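Side-chain contacts in T-cell surface glycoprotein CD1A1 antigen (Gallus gallus, PDB 3JVG), which probably binds lipid antigens in a groove of its MHC-class-I-like domain and displays them on the cell surface to T cells: residues His12-Gln17 with Val22-Leu27; Lys69-Asp74 with Ser93-Glu98. All blocks are in the same frame, centred on the assembly; numbering follows the deposited sequence.

Both contacts belong to the MHC-I-like domain and share one antiparallel sheet, in which strands 6-18 and 89-99 are neighbours; their centres lie about 12 Å apart. Contact 1 joins strands 6-18 and 21-30, whereas contact 2 ties helix 58-82 to strand 89-99. His12 of contact 1 connects them directly, its ND1 standing 2.8 Å from Ser93 OG of contact 2 in a probable hydrogen bond. Beside it, Val24 CG1 packs on Val72 CG1 at 3.6 Å. Unidentified bound material lies about 4 Å (nearest atoms) from Gly26 and from Tyr71, consistent with a groove between helix and sheet, although it probably comes from the crystallisation liquor and cannot be equated with a natural ligand.

Contact 1. Residues His12-Gln17 with Val22-Leu27; sequences HFATFQ and VLVGGL
The Phe13 ring lies over Gly25, its partner in a hydrogen-bonded antiparallel pair. Gly25 CA sits 4.0 Å from the ring centroid and 16° off the ring normal, which identifies a CH-pi contact over the face. The torsion explains the placement: chi1 of 53° sets CG between the backbone N and carbonyl carbon, swinging the ring across to the neighbouring strand, where Gly25 has no side chain to stand in the way and the ring rests on its CA. Beneath the ring, Phe13 N donates to Gly25 O and Gly25 N donates back to Phe13 O, at 2.9 and 2.8 Å respectively. At the end of the paired segments, the amide of Gln17 reaches Leu23; the side chains cross at about a right angle, with Gln17 CD 3.6 Å from Leu23 CD1. Between Thr15 and Leu23, a water joins side chain to backbone: it lies 2.6 Å from Thr15 OG1 and donates a 2.9 Å bond to Leu23 O, which also accepts from Thr15 N.

The other face carries His12, Ala14, Phe16, Val22 and Val24. Here Phe16 and Val22 run side by side, and Val22 CG2 stands 4.0 Å above the centre of the Phe16 ring, again a CH-pi contact. That same methyl also touches Ala14 CB. Farther along, Val24 CG1 meets CD2 of His12, whose ND1 is hydrogen-bonded to Ser93 OG. Val22 and Val24 also reach helix 58-82, while Phe13 and Thr15 pack against the chain of another protein. Strand axes 171° apart and reciprocal backbone bonds define an antiparallel pair which, closed by a short turn, is a beta hairpin of the MHC-I-like sheet, one face turned to the helix and the other to the partner protein.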
loop_
_atom_site.group_PDB
_atom_site.type_symbol
_atom_site.label_atom_id
_atom_site.label_comp_id
_atom_site.label_asym_id
_atom_site.label_seq_id
_atom_site.Cartn_x
_atom_site.Cartn_y
_atom_site.Cartn_z
ATOM N N HIS A 12 -8.691 5.574 -6.484
ATOM C CA HIS A 12 -8.721 5.692 -7.933
ATOM C C HIS A 12 -7.532 6.556 -8.370
ATOM O O HIS A 12 -7.056 7.450 -7.615
ATOM C CB HIS A 12 -10.081 6.272 -8.316
ATOM C CG HIS A 12 -10.081 7.241 -9.473
ATOM N ND1 HIS A 12 -9.908 8.606 -9.303
ATOM C CD2 HIS A 12 -10.354 7.060 -10.795
ATOM C CE1 HIS A 12 -10.029 9.213 -10.473
ATOM N NE2 HIS A 12 -10.287 8.299 -11.396
ATOM N N PHE A 13 -6.985 6.269 -9.546
ATOM C CA PHE A 13 -5.965 7.170 -10.090
ATOM C C PHE A 13 -6.092 7.221 -11.575
ATOM O O PHE A 13 -6.610 6.276 -12.191
ATOM C CB PHE A 13 -4.541 6.797 -9.715
ATOM C CG PHE A 13 -4.150 5.348 -10.021
ATOM C CD1 PHE A 13 -3.470 5.031 -11.198
ATOM C CD2 PHE A 13 -4.395 4.336 -9.085
ATOM C CE1 PHE A 13 -3.085 3.751 -11.478
ATOM C CE2 PHE A 13 -4.004 3.010 -9.348
ATOM C CZ PHE A 13 -3.352 2.728 -10.544
ATOM N N ALA A 14 -5.610 8.328 -12.151
ATOM C CA ALA A 14 -5.716 8.571 -13.592
ATOM C C ALA A 14 -4.541 9.388 -14.101
ATOM O O ALA A 14 -4.233 10.477 -13.589
ATOM C CB ALA A 14 -7.034 9.267 -13.915
ATOM N N THR A 15 -3.862 8.856 -15.099
ATOM C CA THR A 15 -2.851 9.621 -15.776
ATOM C C THR A 15 -3.475 10.178 -17.054
ATOM O O THR A 15 -3.837 9.423 -17.981
ATOM C CB THR A 15 -1.630 8.734 -16.177
ATOM O OG1 THR A 15 -1.123 8.074 -15.024
ATOM C CG2 THR A 15 -0.562 9.574 -16.749
ATOM N N PHE A 16 -3.575 11.485 -17.144
ATOM C CA PHE A 16 -4.020 12.059 -18.400
ATOM C C PHE A 16 -2.857 12.230 -19.345
ATOM O O PHE A 16 -1.995 13.088 -19.136
ATOM C CB PHE A 16 -4.776 13.363 -18.143
ATOM C CG PHE A 16 -6.005 13.167 -17.275
ATOM C CD1 PHE A 16 -5.872 12.895 -15.908
ATOM C CD2 PHE A 16 -7.302 13.157 -17.845
ATOM C CE1 PHE A 16 -6.980 12.660 -15.113
ATOM C CE2 PHE A 16 -8.443 12.906 -17.029
ATOM C CZ PHE A 16 -8.262 12.675 -15.662
ATOM N N GLN A 17 -2.804 11.422 -20.384
ATOM C CA GLN A 17 -1.664 11.519 -21.320
ATOM C C GLN A 17 -1.799 12.622 -22.387
ATOM O O GLN A 17 -0.810 13.255 -22.745
ATOM C CB GLN A 17 -1.390 10.176 -21.977
ATOM C CG GLN A 17 -1.302 9.035 -20.971
ATOM C CD GLN A 17 -0.952 7.733 -21.640
ATOM O OE1 GLN A 17 -1.807 7.112 -22.287
ATOM N NE2 GLN A 17 0.317 7.311 -21.504
ATOM N N VAL A 22 -6.572 8.595 -21.382
ATOM C CA VAL A 22 -6.371 8.513 -19.933
ATOM C C VAL A 22 -6.278 7.067 -19.428
ATOM O O VAL A 22 -7.098 6.232 -19.765
ATOM C CB VAL A 22 -7.364 9.451 -19.140
ATOM C CG1 VAL A 22 -8.652 9.680 -19.890
ATOM C CG2 VAL A 22 -7.573 9.070 -17.668
ATOM N N LEU A 23 -5.250 6.786 -18.636
ATOM C CA LEU A 23 -5.062 5.449 -18.078
ATOM C C LEU A 23 -5.526 5.463 -16.622
ATOM O O LEU A 23 -4.947 6.166 -15.792
ATOM C CB LEU A 23 -3.606 5.011 -18.165
ATOM C CG LEU A 23 -2.799 5.412 -19.405
ATOM C CD1 LEU A 23 -1.305 5.081 -19.216
ATOM C CD2 LEU A 23 -3.339 4.782 -20.716
ATOM N N VAL A 24 -6.578 4.700 -16.332
ATOM C CA VAL A 24 -7.223 4.751 -15.040
ATOM C C VAL A 24 -6.907 3.478 -14.283
ATOM O O VAL A 24 -6.787 2.397 -14.876
ATOM C CB VAL A 24 -8.746 4.854 -15.229
ATOM C CG1 VAL A 24 -9.468 4.953 -13.903
ATOM C CG2 VAL A 24 -9.115 6.065 -16.127
ATOM N N GLY A 25 -6.806 3.560 -12.979
ATOM C CA GLY A 25 -6.821 2.332 -12.204
ATOM C C GLY A 25 -7.613 2.586 -10.938
ATOM O O GLY A 25 -7.845 3.734 -10.588
ATOM N N GLY A 26 -8.052 1.518 -10.273
ATOM C CA GLY A 26 -8.646 1.673 -8.960
ATOM C C GLY A 26 -8.666 0.414 -8.138
ATOM O O GLY A 26 -8.672 -0.708 -8.701
ATOM N N LEU A 27 -8.708 0.592 -6.824
ATOM C CA LEU A 27 -8.645 -0.478 -5.827
ATOM C C LEU A 27 -9.640 -0.243 -4.729
ATOM O O LEU A 27 -9.907 0.922 -4.370
ATOM C CB LEU A 27 -7.258 -0.489 -5.155
ATOM C CG LEU A 27 -6.203 -1.555 -5.418
ATOM C CD1 LEU A 27 -5.174 -1.618 -4.239
ATOM C CD2 LEU A 27 -6.781 -2.954 -5.667
HETATM O O HOH W 1 -2.525 6.002 -14.256
#

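Contact 2. Residues Lys69-Asp74 with Ser93-Glu98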
loop_
_atom_site.group_PDB
_atom_site.type_symbol
_atom_site.label_atom_id
_atom_site.label_comp_id
_atom_site.label_asym_id
_atom_site.label_seq_id
_atom_site.Cartn_x
_atom_site.Cartn_y
_atom_site.Cartn_z
ATOM N N LYS A 69 -18.247 3.088 -12.349
ATOM C CA LYS A 69 -17.866 3.340 -13.718
ATOM C C LYS A 69 -18.256 4.768 -14.126
ATOM O O LYS A 69 -17.494 5.415 -14.856
ATOM C CB LYS A 69 -18.493 2.331 -14.657
ATOM C CG LYS A 69 -18.024 0.887 -14.441
ATOM C CD LYS A 69 -18.810 -0.102 -15.375
ATOM C CE LYS A 69 -17.996 -1.410 -15.577
ATOM N NZ LYS A 69 -18.731 -2.438 -16.418
ATOM N N SER A 70 -19.412 5.266 -13.660
ATOM C CA SER A 70 -19.805 6.655 -13.924
ATOM C C SER A 70 -18.832 7.589 -13.241
ATOM O O SER A 70 -18.435 8.607 -13.831
ATOM C CB SER A 70 -21.235 6.991 -13.431
ATOM O OG SER A 70 -22.203 6.116 -13.978
ATOM N N TYR A 71 -18.439 7.272 -11.999
ATOM C CA TYR A 71 -17.517 8.150 -11.307
ATOM C C TYR A 71 -16.259 8.326 -12.161
ATOM O O TYR A 71 -15.843 9.453 -12.446
ATOM C CB TYR A 71 -17.151 7.624 -9.913
ATOM C CG TYR A 71 -16.080 8.459 -9.209
ATOM C CD1 TYR A 71 -16.430 9.612 -8.507
ATOM C CD2 TYR A 71 -14.732 8.109 -9.268
ATOM C CE1 TYR A 71 -15.483 10.413 -7.869
ATOM C CE2 TYR A 71 -13.746 8.901 -8.624
ATOM C CZ TYR A 71 -14.143 10.045 -7.925
ATOM O OH TYR A 71 -13.214 10.841 -7.275
ATOM N N VAL A 72 -15.648 7.206 -12.551
ATOM C CA VAL A 72 -14.418 7.208 -13.301
ATOM C C VAL A 72 -14.519 7.990 -14.625
ATOM O O VAL A 72 -13.709 8.893 -14.890
ATOM C CB VAL A 72 -13.994 5.790 -13.546
ATOM C CG1 VAL A 72 -12.913 5.745 -14.604
ATOM C CG2 VAL A 72 -13.487 5.166 -12.185
ATOM N N ARG A 73 -15.519 7.647 -15.419
ATOM C CA ARG A 73 -15.819 8.294 -16.660
ATOM C C ARG A 73 -16.085 9.802 -16.502
ATOM O O ARG A 73 -15.597 10.608 -17.297
ATOM C CB ARG A 73 -17.062 7.620 -17.241
ATOM C CG ARG A 73 -17.465 8.045 -18.632
ATOM C CD ARG A 73 -18.496 7.039 -19.248
ATOM N NE ARG A 73 -19.652 6.827 -18.363
ATOM C CZ ARG A 73 -20.098 5.642 -17.930
ATOM N NH1 ARG A 73 -19.531 4.493 -18.305
ATOM N NH2 ARG A 73 -21.162 5.615 -17.136
ATOM N N ASP A 74 -16.875 10.183 -15.503
ATOM C CA ASP A 74 -17.255 11.585 -15.354
ATOM C C ASP A 74 -16.061 12.381 -14.887
ATOM O O ASP A 74 -15.867 13.497 -15.322
ATOM C CB ASP A 74 -18.404 11.772 -14.357
ATOM C CG ASP A 74 -19.778 11.268 -14.894
ATOM O OD1 ASP A 74 -19.911 10.894 -16.077
ATOM O OD2 ASP A 74 -20.742 11.249 -14.093
ATOM N N SER A 93 -8.038 9.839 -6.353
ATOM C CA SER A 93 -9.087 9.967 -5.328
ATOM C C SER A 93 -8.936 8.907 -4.293
ATOM O O SER A 93 -8.595 7.785 -4.636
ATOM C CB SER A 93 -10.536 9.746 -5.844
ATOM O OG SER A 93 -10.746 10.206 -7.119
ATOM N N SER A 94 -9.315 9.248 -3.058
ATOM C CA SER A 94 -9.366 8.314 -1.927
ATOM C C SER A 94 -10.710 8.608 -1.295
ATOM O O SER A 94 -10.973 9.763 -0.905
ATOM C CB SER A 94 -8.230 8.622 -0.973
ATOM O OG SER A 94 -8.195 7.780 0.169
ATOM N N ILE A 95 -11.590 7.590 -1.213
ATOM C CA ILE A 95 -12.955 7.834 -0.788
ATOM C C ILE A 95 -13.376 6.721 0.127
ATOM O O ILE A 95 -13.148 5.534 -0.212
ATOM C CB ILE A 95 -13.937 7.825 -2.009
ATOM C CG1 ILE A 95 -13.468 8.781 -3.119
ATOM C CG2 ILE A 95 -15.319 8.320 -1.590
ATOM C CD1 ILE A 95 -14.448 8.805 -4.357
ATOM N N GLY A 96 -14.005 7.055 1.253
ATOM C CA GLY A 96 -14.380 5.985 2.180
ATOM C C GLY A 96 -14.867 6.424 3.549
ATOM O O GLY A 96 -15.241 7.577 3.723
ATOM N N CYS A 97 -14.830 5.508 4.523
ATOM C CA CYS A 97 -15.281 5.807 5.860
ATOM C C CYS A 97 -14.595 4.869 6.787
ATOM O O CYS A 97 -14.143 3.797 6.355
ATOM C CB CYS A 97 -16.811 5.670 6.003
ATOM S SG CYS A 97 -17.442 4.001 5.529
ATOM N N GLU A 98 -14.528 5.256 8.062
ATOM C CA GLU A 98 -13.878 4.473 9.081
ATOM C C GLU A 98 -14.805 4.424 10.294
ATOM O O GLU A 98 -15.445 5.405 10.606
ATOM C CB GLU A 98 -12.488 5.066 9.413
ATOM C CG GLU A 98 -11.802 4.499 10.648
ATOM C CD GLU A 98 -10.578 5.315 11.154
ATOM O OE1 GLU A 98 -10.243 5.191 12.374
ATOM O OE2 GLU A 98 -9.933 6.049 10.351
#
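Ser93 OG has two hydrogen-bond partners, the phenol of Tyr71 from the helix and ND1 of His12 from the adjacent strand 6-18. The Tyr71 OH to Ser93 OG distance of 2.6 Å makes a short hydrogen bond, in which either hydroxyl could be the donor. Ser93 OG lies at the ring edge and in its plane, so the serine meets the phenol at its oxygen-bearing end instead of sitting over the aromatic face. Ser93 CB lies to the side of this bond, 3.2 Å from Tyr71 OH.

The helix supplies the reach. A chi1 of 175° turns the ring of Tyr71 away from its own backbone N and toward the sheet, carrying the hydroxyl to the strand. Ile95, two residues beyond Ser93 and likewise directed at the helix, comes up from the opposite direction. Its terminal methyl CD1 packs 3.8 Å from Tyr71 CZ and 4.0 Å from Tyr71 CE1, approaching the ring obliquely. Thus one end of the phenol combines a polar attachment to Ser93 with apolar packing against Ile95.

Other side chains surround the ring: His12 meets it edge-to-face, and Phe109 of strand 105-113 touches both Tyr71 and Ile95. Ile95 also reaches Leu158 of helix 148-172, while Cys97, farther along the strand, forms a disulfide with Cys162 of that helix. The joint between 69-74 and 93-98 is narrow, burying 110 Å² in total, and rests on Tyr71 against Ser93 and Ile95. Such side-chain bridging from a helical wall to the sheet floor is consistent with the MHC-I-like antigen-binding fold, in which two long helices flank a groove above an antiparallel sheet.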